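Local structure of malonyl CoA-acyl carrier protein transacylase (Staphylococcus aureus, 3IM9) at residues M94-L104 and M253-F263; D159-I167 and G204-K212. The protein transfers the malonyl group of malonyl-CoA to holo-acyl carrier protein, providing malonyl-ACP for fatty acid biosynthesis. One frame throughout, in Å; residues are numbered along the deposited sequence.

How the contacts relate
Contact 1 lies in the buried core, close to the centre of the chain, whereas contact 2 sits farther out and is only partly buried. Their centres are about 14 Å apart, yet they touch at several points. Among these, strands 261-262 and 162-169 are neighbours in one mixed sheet, and Ser97 of contact 1 hydrogen-bonds to His207 of contact 2, the two active-site residues inferred by similarity. The chemistry follows the location. The inner contact combines methionine, aromatic and leucine packing with a calcium ion and a single direct hydrogen bond. The outer one relies on a carboxylate that grips a loop, with a water beside it and a small apolar patch.

Contact 1: residues M94-L104 and M253-F263; sequences MGHSLGEYSSL and MVKQLYSPVQF. With CA (calcium ion), chain B.
Met253 sets its terminal methyl on the ring of Tyr101, CE lying 3.8 Å from the Tyr101 centroid, over one face but displaced toward the rim. Bends at chi2 and chi3 (-34° and -65°) fold the chain so that SD of Met253 comes within 3.1 Å of Glu100 OE2, whose carboxylate is held by Gln236 and Asn237. Leu104 CD1 meets Met253 CG tip to tip at this tight, buried end. Calcium lies at the Tyr101 ring edge, in its plane, bound by Tyr101 OH (2.7 Å), Met253 O and Gln256 OE1, to which Arg122 also hydrogen-bonds. The other end of the Gln256 amide donates from NE2 to Ser97 O at 3.0 Å, from the opposite face to Glu100 N. Val261 CG1 rests over the centre of the His96 ring, 3.9 Å from its centroid, while Phe263 meets His96 obliquely and Met94 CE lies 3.7 Å from Phe263 CE2. His96 and Ser97 are only partly buried, and Ser97 CB stays 4.2 Å from Val261 CG2. Held at OE1 by calcium and Arg122 and at NE2 by Ser97 O, the Gln256 amide has its flip fixed and ties the calcium site to the elbow carrying Ser97, the nucleophile inferred by similarity.

Contact 2: residues D159-I167 and G204-K212; sequences DKIIEPANI and GPFHSSLMK
Glu163 overlaps the start of the 3-10 segment 209-211, its carboxylate gripping Ser209 at two points. Ser209 OG donates to Glu163 OE1 at 2.7 Å, and Ser209 N donates to Glu163 OE2 at 2.9 Å in a nearly straight bond (165°). Both donors use the syn side of their oxygen and stand only slightly out of the carboxylate plane, a two-pronged hold that fixes the rotation of the group. A water bridges Glu163 OE2 (3.0 Å) and His207 O. Beside this polar clasp, Ile161 places CD1 against Leu210 CG at 4.0 Å, the two side chains running antiparallel alongside one another; CD1 of Ile161 also lies 3.1 Å from Ser209 OG, the hydroxyl that Glu163 holds. At the other end Ala165 CB packs on His207 CB at 3.9 Å, and Asn166 crosses the His207 side chain roughly at right angles, ND2 approaching CD2 obliquely. Ala165 and Asn166 form a classic beta bulge opposite Val174. Within the loop, Ser208 OG accepts from Leu210 N, which makes an ST turn, and donates to Pro205 O. His207 hydrogen-bonds through NE2 with Ser97 OG and through ND1 to Ser259 O, with a weak bond to Gln256 O, an arrangement consistent with the Ser-His dyad of FabD transacylases, where main-chain carbonyls take the place of a triad's acid.

Contact 1: residues M94-L104 and M253-F263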
loop_
_atom_site.group_PDB
_atom_site.type_symbol
_atom_site.label_atom_id
_atom_site.label_comp_id
_atom_site.label_asym_id
_atom_site.label_seq_id
_atom_site.Cartn_x
_atom_site.Cartn_y
_atom_site.Cartn_z
ATOM N N MET A 94 -3.535 8.833 -0.120
ATOM C CA MET A 94 -3.747 7.451 -0.636
ATOM C C MET A 94 -2.559 6.626 -0.242
ATOM O O MET A 94 -1.519 7.152 0.130
ATOM C CB MET A 94 -3.922 7.393 -2.190
ATOM C CG MET A 94 -2.700 7.813 -2.957
ATOM S SD MET A 94 -2.789 7.465 -4.696
ATOM C CE MET A 94 -1.353 8.390 -5.174
ATOM N N GLY A 95 -2.746 5.321 -0.241
ATOM C CA GLY A 95 -1.575 4.417 0.085
ATOM C C GLY A 95 -1.756 3.110 -0.654
ATOM O O GLY A 95 -2.894 2.700 -0.981
ATOM N N HIS A 96 -0.636 2.417 -0.873
ATOM C CA HIS A 96 -0.686 1.212 -1.740
ATOM C C HIS A 96 -0.943 -0.036 -0.924
ATOM O O HIS A 96 -0.058 -0.447 -0.153
ATOM C CB HIS A 96 0.624 1.115 -2.508
ATOM C CG HIS A 96 0.557 0.190 -3.688
ATOM N ND1 HIS A 96 0.616 -1.195 -3.525
ATOM C CD2 HIS A 96 0.616 0.438 -5.016
ATOM C CE1 HIS A 96 0.558 -1.768 -4.728
ATOM N NE2 HIS A 96 0.602 -0.801 -5.653
ATOM N N SER A 97 -2.173 -0.568 -1.032
ATOM C CA SER A 97 -2.563 -1.826 -0.381
ATOM C C SER A 97 -2.482 -1.646 1.146
ATOM O O SER A 97 -3.351 -0.981 1.730
ATOM C CB SER A 97 -1.801 -3.018 -0.903
ATOM O OG SER A 97 -2.311 -4.203 -0.304
ATOM N N LEU A 98 -1.461 -2.177 1.832
ATOM C CA LEU A 98 -1.282 -1.864 3.255
ATOM C C LEU A 98 -1.282 -0.320 3.463
ATOM O O LEU A 98 -1.784 0.189 4.485
ATOM C CB LEU A 98 0.045 -2.525 3.694
ATOM C CG LEU A 98 0.460 -2.260 5.167
ATOM C CD1 LEU A 98 1.131 -0.850 5.387
ATOM C CD2 LEU A 98 -0.675 -2.548 6.170
ATOM N N GLY A 99 -0.595 0.385 2.585
ATOM C CA GLY A 99 -0.462 1.828 2.735
ATOM C C GLY A 99 -1.782 2.572 2.921
ATOM O O GLY A 99 -1.781 3.668 3.482
ATOM N N GLU A 100 -2.895 1.987 2.415
ATOM C CA GLU A 100 -4.175 2.668 2.586
ATOM C C GLU A 100 -4.482 2.783 4.068
ATOM O O GLU A 100 -5.176 3.739 4.455
ATOM C CB GLU A 100 -5.257 1.871 1.829
ATOM C CG GLU A 100 -6.650 2.629 1.750
ATOM C CD GLU A 100 -7.420 2.224 0.550
ATOM O OE1 GLU A 100 -6.826 2.103 -0.542
ATOM O OE2 GLU A 100 -8.655 2.050 0.714
ATOM N N TYR A 101 -4.030 1.830 4.888
ATOM C CA TYR A 101 -4.253 1.920 6.371
ATOM C C TYR A 101 -3.478 3.083 6.943
ATOM O O TYR A 101 -3.944 3.718 7.914
ATOM C CB TYR A 101 -3.980 0.594 7.023
ATOM C CG TYR A 101 -5.022 -0.404 6.654
ATOM C CD1 TYR A 101 -4.887 -1.252 5.529
ATOM C CD2 TYR A 101 -6.173 -0.536 7.453
ATOM C CE1 TYR A 101 -5.881 -2.179 5.144
ATOM C CE2 TYR A 101 -7.192 -1.434 7.087
ATOM C CZ TYR A 101 -7.031 -2.223 5.956
ATOM O OH TYR A 101 -8.069 -3.092 5.639
ATOM N N SER A 102 -2.282 3.372 6.461
ATOM C CA SER A 102 -1.577 4.536 6.906
ATOM C C SER A 102 -2.377 5.787 6.536
ATOM O O SER A 102 -2.396 6.737 7.312
ATOM C CB SER A 102 -0.211 4.555 6.230
ATOM O OG SER A 102 0.526 3.392 6.676
ATOM N N SER A 103 -3.010 5.781 5.368
ATOM C CA SER A 103 -3.888 6.936 4.994
ATOM C C SER A 103 -5.027 7.034 6.018
ATOM O O SER A 103 -5.451 8.192 6.336
ATOM C CB SER A 103 -4.427 6.696 3.567
ATOM O OG SER A 103 -3.462 6.925 2.592
ATOM N N LEU A 104 -5.592 5.908 6.461
ATOM C CA LEU A 104 -6.755 5.898 7.412
ATOM C C LEU A 104 -6.291 6.465 8.719
ATOM O O LEU A 104 -7.054 7.236 9.395
ATOM C CB LEU A 104 -7.344 4.490 7.642
ATOM C CG LEU A 104 -7.844 3.831 6.354
ATOM C CD1 LEU A 104 -8.681 2.562 6.745
ATOM C CD2 LEU A 104 -8.726 4.766 5.463
ATOM N N MET A 253 -12.488 -1.314 2.438
ATOM C CA MET A 253 -11.312 -2.026 2.907
ATOM C C MET A 253 -11.521 -3.516 2.819
ATOM O O MET A 253 -10.484 -4.267 2.670
ATOM C CB MET A 253 -11.045 -1.672 4.408
ATOM C CG MET A 253 -10.655 -0.117 4.608
ATOM S SD MET A 253 -9.719 0.662 3.317
ATOM C CE MET A 253 -8.114 -0.274 3.375
ATOM N N VAL A 254 -12.760 -4.005 3.033
ATOM C CA VAL A 254 -12.951 -5.410 2.837
ATOM C C VAL A 254 -12.833 -5.754 1.295
ATOM O O VAL A 254 -12.119 -6.733 0.924
ATOM C CB VAL A 254 -14.376 -5.849 3.347
ATOM C CG1 VAL A 254 -14.489 -7.345 3.160
ATOM C CG2 VAL A 254 -14.437 -5.472 4.827
ATOM N N LYS A 255 -13.438 -4.921 0.443
ATOM C CA LYS A 255 -13.347 -5.197 -1.046
ATOM C C LYS A 255 -11.905 -5.121 -1.535
ATOM O O LYS A 255 -11.533 -5.827 -2.448
ATOM C CB LYS A 255 -14.150 -4.185 -1.840
ATOM C CG LYS A 255 -15.626 -4.276 -1.474
ATOM C CD LYS A 255 -16.430 -3.293 -2.328
ATOM C CE LYS A 255 -17.952 -3.554 -2.000
ATOM N NZ LYS A 255 -18.842 -2.617 -2.799
ATOM N N GLN A 256 -11.103 -4.292 -0.856
ATOM C CA GLN A 256 -9.705 -4.070 -1.261
ATOM C C GLN A 256 -8.948 -5.422 -1.284
ATOM O O GLN A 256 -8.068 -5.630 -2.145
ATOM C CB GLN A 256 -9.028 -3.135 -0.265
ATOM C CG GLN A 256 -7.660 -2.605 -0.780
ATOM C CD GLN A 256 -6.682 -2.364 0.373
ATOM O OE1 GLN A 256 -6.579 -3.161 1.302
ATOM N NE2 GLN A 256 -5.978 -1.268 0.310
ATOM N N LEU A 257 -9.318 -6.327 -0.406
ATOM C CA LEU A 257 -8.614 -7.631 -0.279
ATOM C C LEU A 257 -8.627 -8.381 -1.589
ATOM O O LEU A 257 -7.618 -9.098 -1.836
ATOM C CB LEU A 257 -9.222 -8.503 0.825
ATOM C CG LEU A 257 -9.176 -7.866 2.255
ATOM C CD1 LEU A 257 -10.013 -8.723 3.171
ATOM C CD2 LEU A 257 -7.697 -7.824 2.759
ATOM N N TYR A 258 -9.741 -8.324 -2.290
ATOM C CA TYR A 258 -9.897 -9.227 -3.424
ATOM C C TYR A 258 -10.038 -8.496 -4.717
ATOM O O TYR A 258 -10.515 -9.059 -5.752
ATOM C CB TYR A 258 -11.055 -10.227 -3.200
ATOM C CG TYR A 258 -12.383 -9.579 -2.847
ATOM C CD1 TYR A 258 -12.751 -9.479 -1.482
ATOM C CD2 TYR A 258 -13.210 -9.097 -3.827
ATOM C CE1 TYR A 258 -13.967 -8.911 -1.162
ATOM C CE2 TYR A 258 -14.418 -8.511 -3.504
ATOM C CZ TYR A 258 -14.759 -8.429 -2.184
ATOM O OH TYR A 258 -16.048 -7.827 -1.969
ATOM N N SER A 259 -9.713 -7.215 -4.712
ATOM C CA SER A 259 -9.826 -6.338 -5.881
ATOM C C SER A 259 -8.469 -5.782 -6.260
ATOM O O SER A 259 -7.604 -5.610 -5.377
ATOM C CB SER A 259 -10.753 -5.158 -5.530
ATOM O OG SER A 259 -12.043 -5.691 -5.123
ATOM N N PRO A 260 -8.259 -5.434 -7.511
ATOM C CA PRO A 260 -6.974 -4.861 -7.953
ATOM C C PRO A 260 -6.744 -3.486 -7.289
ATOM O O PRO A 260 -7.712 -2.743 -7.019
ATOM C CB PRO A 260 -7.103 -4.693 -9.477
ATOM C CG PRO A 260 -8.459 -5.238 -9.800
ATOM C CD PRO A 260 -9.209 -5.668 -8.616
ATOM N N VAL A 261 -5.470 -3.172 -7.024
ATOM C CA VAL A 261 -5.059 -1.842 -6.534
ATOM C C VAL A 261 -4.966 -0.916 -7.683
ATOM O O VAL A 261 -4.101 -1.082 -8.556
ATOM C CB VAL A 261 -3.706 -1.972 -5.782
ATOM C CG1 VAL A 261 -3.217 -0.575 -5.360
ATOM C CG2 VAL A 261 -3.875 -2.839 -4.505
ATOM N N GLN A 262 -5.889 0.044 -7.724
ATOM C CA GLN A 262 -5.941 0.995 -8.846
ATOM C C GLN A 262 -4.999 2.147 -8.670
ATOM O O GLN A 262 -5.431 3.305 -8.522
ATOM C CB GLN A 262 -7.408 1.462 -9.044
ATOM C CG GLN A 262 -8.365 0.281 -9.277
ATOM C CD GLN A 262 -8.242 -0.295 -10.674
ATOM O OE1 GLN A 262 -7.500 0.165 -11.537
ATOM N NE2 GLN A 262 -8.940 -1.429 -10.875
ATOM N N PHE A 263 -3.686 1.898 -8.614
ATOM C CA PHE A 263 -2.780 3.016 -8.316
ATOM C C PHE A 263 -2.677 4.041 -9.416
ATOM O O PHE A 263 -2.642 5.241 -9.083
ATOM C CB PHE A 263 -1.385 2.465 -7.913
ATOM C CG PHE A 263 -0.497 3.556 -7.311
ATOM C CD1 PHE A 263 0.454 4.155 -8.112
ATOM C CD2 PHE A 263 -0.706 3.950 -6.011
ATOM C CE1 PHE A 263 1.247 5.222 -7.599
ATOM C CE2 PHE A 263 0.109 4.973 -5.413
ATOM C CZ PHE A 263 1.094 5.615 -6.229
HETATM CA CA CA B . -7.890 -4.301 3.245
#

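Contact 2: residues D159-I167 and G204-K212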
loop_
_atom_site.group_PDB
_atom_site.type_symbol
_atom_site.label_atom_id
_atom_site.label_comp_id
_atom_site.label_asym_id
_atom_site.label_seq_id
_atom_site.Cartn_x
_atom_site.Cartn_y
_atom_site.Cartn_z
ATOM N N ASP A 159 -10.447 -24.004 -14.607
ATOM C CA ASP A 159 -10.894 -23.512 -13.285
ATOM C C ASP A 159 -9.773 -22.775 -12.513
ATOM O O ASP A 159 -9.841 -22.646 -11.271
ATOM C CB ASP A 159 -11.431 -24.663 -12.434
ATOM C CG ASP A 159 -12.614 -25.344 -13.104
ATOM O OD1 ASP A 159 -13.604 -24.622 -13.296
ATOM O OD2 ASP A 159 -12.506 -26.574 -13.441
ATOM N N LYS A 160 -8.750 -22.327 -13.237
ATOM C CA LYS A 160 -7.638 -21.607 -12.592
ATOM C C LYS A 160 -7.688 -20.207 -13.160
ATOM O O LYS A 160 -8.143 -19.987 -14.288
ATOM C CB LYS A 160 -6.301 -22.261 -12.828
ATOM C CG LYS A 160 -6.195 -23.620 -12.157
ATOM C CD LYS A 160 -4.813 -24.185 -12.320
ATOM C CE LYS A 160 -4.736 -25.460 -11.483
ATOM N NZ LYS A 160 -3.323 -25.982 -11.290
ATOM N N ILE A 161 -7.257 -19.257 -12.366
ATOM C CA ILE A 161 -7.346 -17.850 -12.780
ATOM C C ILE A 161 -6.058 -17.095 -12.487
ATOM O O ILE A 161 -5.302 -17.406 -11.547
ATOM C CB ILE A 161 -8.520 -17.117 -12.118
ATOM C CG1 ILE A 161 -8.261 -17.022 -10.649
ATOM C CG2 ILE A 161 -9.899 -17.840 -12.476
ATOM C CD1 ILE A 161 -9.104 -16.009 -10.022
ATOM N N ILE A 162 -5.811 -16.100 -13.336
ATOM C CA ILE A 162 -4.752 -15.104 -13.084
ATOM C C ILE A 162 -5.357 -13.759 -13.473
ATOM O O ILE A 162 -6.056 -13.659 -14.508
ATOM C CB ILE A 162 -3.516 -15.494 -13.872
ATOM C CG1 ILE A 162 -2.404 -14.532 -13.687
ATOM C CG2 ILE A 162 -3.800 -15.675 -15.325
ATOM C CD1 ILE A 162 -1.035 -15.034 -14.333
ATOM N N GLU A 163 -5.138 -12.714 -12.688
ATOM C CA GLU A 163 -5.839 -11.437 -12.902
ATOM C C GLU A 163 -4.861 -10.299 -12.645
ATOM O O GLU A 163 -3.990 -10.407 -11.770
ATOM C CB GLU A 163 -6.942 -11.263 -11.821
ATOM C CG GLU A 163 -8.084 -12.225 -11.963
ATOM C CD GLU A 163 -8.944 -12.348 -10.708
ATOM O OE1 GLU A 163 -9.965 -13.050 -10.774
ATOM O OE2 GLU A 163 -8.672 -11.756 -9.684
ATOM N N PRO A 164 -5.049 -9.131 -13.272
ATOM C CA PRO A 164 -4.258 -7.934 -12.881
ATOM C C PRO A 164 -4.639 -7.634 -11.451
ATOM O O PRO A 164 -5.851 -7.667 -11.052
ATOM C CB PRO A 164 -4.798 -6.842 -13.847
ATOM C CG PRO A 164 -5.201 -7.631 -15.150
ATOM C CD PRO A 164 -5.901 -8.877 -14.485
ATOM N N ALA A 165 -3.607 -7.371 -10.655
ATOM C CA ALA A 165 -3.753 -7.157 -9.225
ATOM C C ALA A 165 -3.296 -5.765 -8.809
ATOM O O ALA A 165 -4.066 -5.016 -8.209
ATOM C CB ALA A 165 -2.987 -8.221 -8.450
ATOM N N ASN A 166 -2.050 -5.407 -9.118
ATOM C CA ASN A 166 -1.576 -4.110 -8.701
ATOM C C ASN A 166 -1.283 -3.373 -9.989
ATOM O O ASN A 166 -0.396 -3.727 -10.754
ATOM C CB ASN A 166 -0.279 -4.164 -7.809
ATOM C CG ASN A 166 -0.375 -4.923 -6.534
ATOM O OD1 ASN A 166 0.721 -5.271 -5.968
ATOM N ND2 ASN A 166 -1.486 -5.121 -5.984
ATOM N N ILE A 167 -2.062 -2.332 -10.269
ATOM C CA ILE A 167 -1.958 -1.544 -11.491
ATOM C C ILE A 167 -1.116 -0.301 -11.128
ATOM O O ILE A 167 -1.624 0.649 -10.600
ATOM C CB ILE A 167 -3.367 -1.096 -11.958
ATOM C CG1 ILE A 167 -4.351 -2.304 -12.063
ATOM C CG2 ILE A 167 -3.219 -0.449 -13.305
ATOM C CD1 ILE A 167 -3.947 -3.458 -12.846
ATOM N N GLY A 204 0.608 -15.718 -1.113
ATOM C CA GLY A 204 -0.637 -16.146 -1.700
ATOM C C GLY A 204 -1.016 -15.240 -2.884
ATOM O O GLY A 204 -0.234 -14.367 -3.278
ATOM N N PRO A 205 -2.244 -15.383 -3.401
ATOM C CA PRO A 205 -2.710 -14.757 -4.612
ATOM C C PRO A 205 -3.409 -13.455 -4.188
ATOM O O PRO A 205 -4.580 -13.226 -4.412
ATOM C CB PRO A 205 -3.665 -15.830 -5.214
ATOM C CG PRO A 205 -4.321 -16.394 -3.925
ATOM C CD PRO A 205 -3.196 -16.442 -2.922
ATOM N N PHE A 206 -2.598 -12.534 -3.660
ATOM C CA PHE A 206 -3.172 -11.294 -3.089
ATOM C C PHE A 206 -3.788 -10.401 -4.155
ATOM O O PHE A 206 -3.350 -10.365 -5.334
ATOM C CB PHE A 206 -2.131 -10.513 -2.258
ATOM C CG PHE A 206 -1.446 -11.368 -1.187
ATOM C CD1 PHE A 206 -2.158 -12.379 -0.509
ATOM C CD2 PHE A 206 -0.099 -11.141 -0.908
ATOM C CE1 PHE A 206 -1.491 -13.205 0.477
ATOM C CE2 PHE A 206 0.533 -11.903 0.103
ATOM C CZ PHE A 206 -0.175 -12.940 0.744
ATOM N N HIS A 207 -4.826 -9.680 -3.760
ATOM C CA HIS A 207 -5.556 -8.753 -4.658
ATOM C C HIS A 207 -6.100 -9.457 -5.906
ATOM O O HIS A 207 -6.303 -8.840 -6.947
ATOM C CB HIS A 207 -4.696 -7.506 -5.038
ATOM C CG HIS A 207 -4.451 -6.667 -3.858
ATOM N ND1 HIS A 207 -5.489 -5.973 -3.229
ATOM C CD2 HIS A 207 -3.346 -6.498 -3.114
ATOM C CE1 HIS A 207 -4.957 -5.312 -2.192
ATOM N NE2 HIS A 207 -3.680 -5.641 -2.090
ATOM N N SER A 208 -6.385 -10.739 -5.764
ATOM C CA SER A 208 -7.163 -11.492 -6.797
ATOM C C SER A 208 -8.474 -11.936 -6.136
ATOM O O SER A 208 -8.659 -11.958 -4.873
ATOM C CB SER A 208 -6.355 -12.706 -7.265
ATOM O OG SER A 208 -6.530 -13.810 -6.328
ATOM N N SER A 209 -9.424 -12.302 -6.982
ATOM C CA SER A 209 -10.756 -12.790 -6.519
ATOM C C SER A 209 -10.648 -14.034 -5.587
ATOM O O SER A 209 -11.554 -14.273 -4.750
ATOM C CB SER A 209 -11.630 -13.072 -7.765
ATOM O OG SER A 209 -11.012 -14.095 -8.534
ATOM N N LEU A 210 -9.504 -14.764 -5.637
ATOM C CA LEU A 210 -9.313 -15.859 -4.701
ATOM C C LEU A 210 -9.293 -15.411 -3.229
ATOM O O LEU A 210 -9.635 -16.210 -2.368
ATOM C CB LEU A 210 -8.025 -16.629 -5.010
ATOM C CG LEU A 210 -7.968 -17.301 -6.449
ATOM C CD1 LEU A 210 -6.618 -17.861 -6.681
ATOM C CD2 LEU A 210 -9.055 -18.405 -6.416
ATOM N N MET A 211 -8.948 -14.119 -2.965
ATOM C CA MET A 211 -8.854 -13.678 -1.574
ATOM C C MET A 211 -10.242 -13.478 -0.930
ATOM O O MET A 211 -10.322 -13.136 0.243
ATOM C CB MET A 211 -8.043 -12.392 -1.503
ATOM C CG MET A 211 -6.546 -12.594 -1.990
ATOM S SD MET A 211 -5.710 -13.957 -1.131
ATOM C CE MET A 211 -5.671 -13.312 0.626
ATOM N N LYS A 212 -11.317 -13.724 -1.705
ATOM C CA LYS A 212 -12.645 -13.720 -1.024
ATOM C C LYS A 212 -12.704 -14.700 0.119
ATOM O O LYS A 212 -13.526 -14.529 1.055
ATOM C CB LYS A 212 -13.719 -14.023 -2.062
ATOM C CG LYS A 212 -13.940 -12.811 -2.890
ATOM C CD LYS A 212 -14.868 -13.159 -4.090
ATOM C CE LYS A 212 -15.011 -11.983 -5.132
ATOM N NZ LYS A 212 -15.911 -12.316 -6.328
HETATM O O HOH W 1 -8.025 -8.854 -9.248
#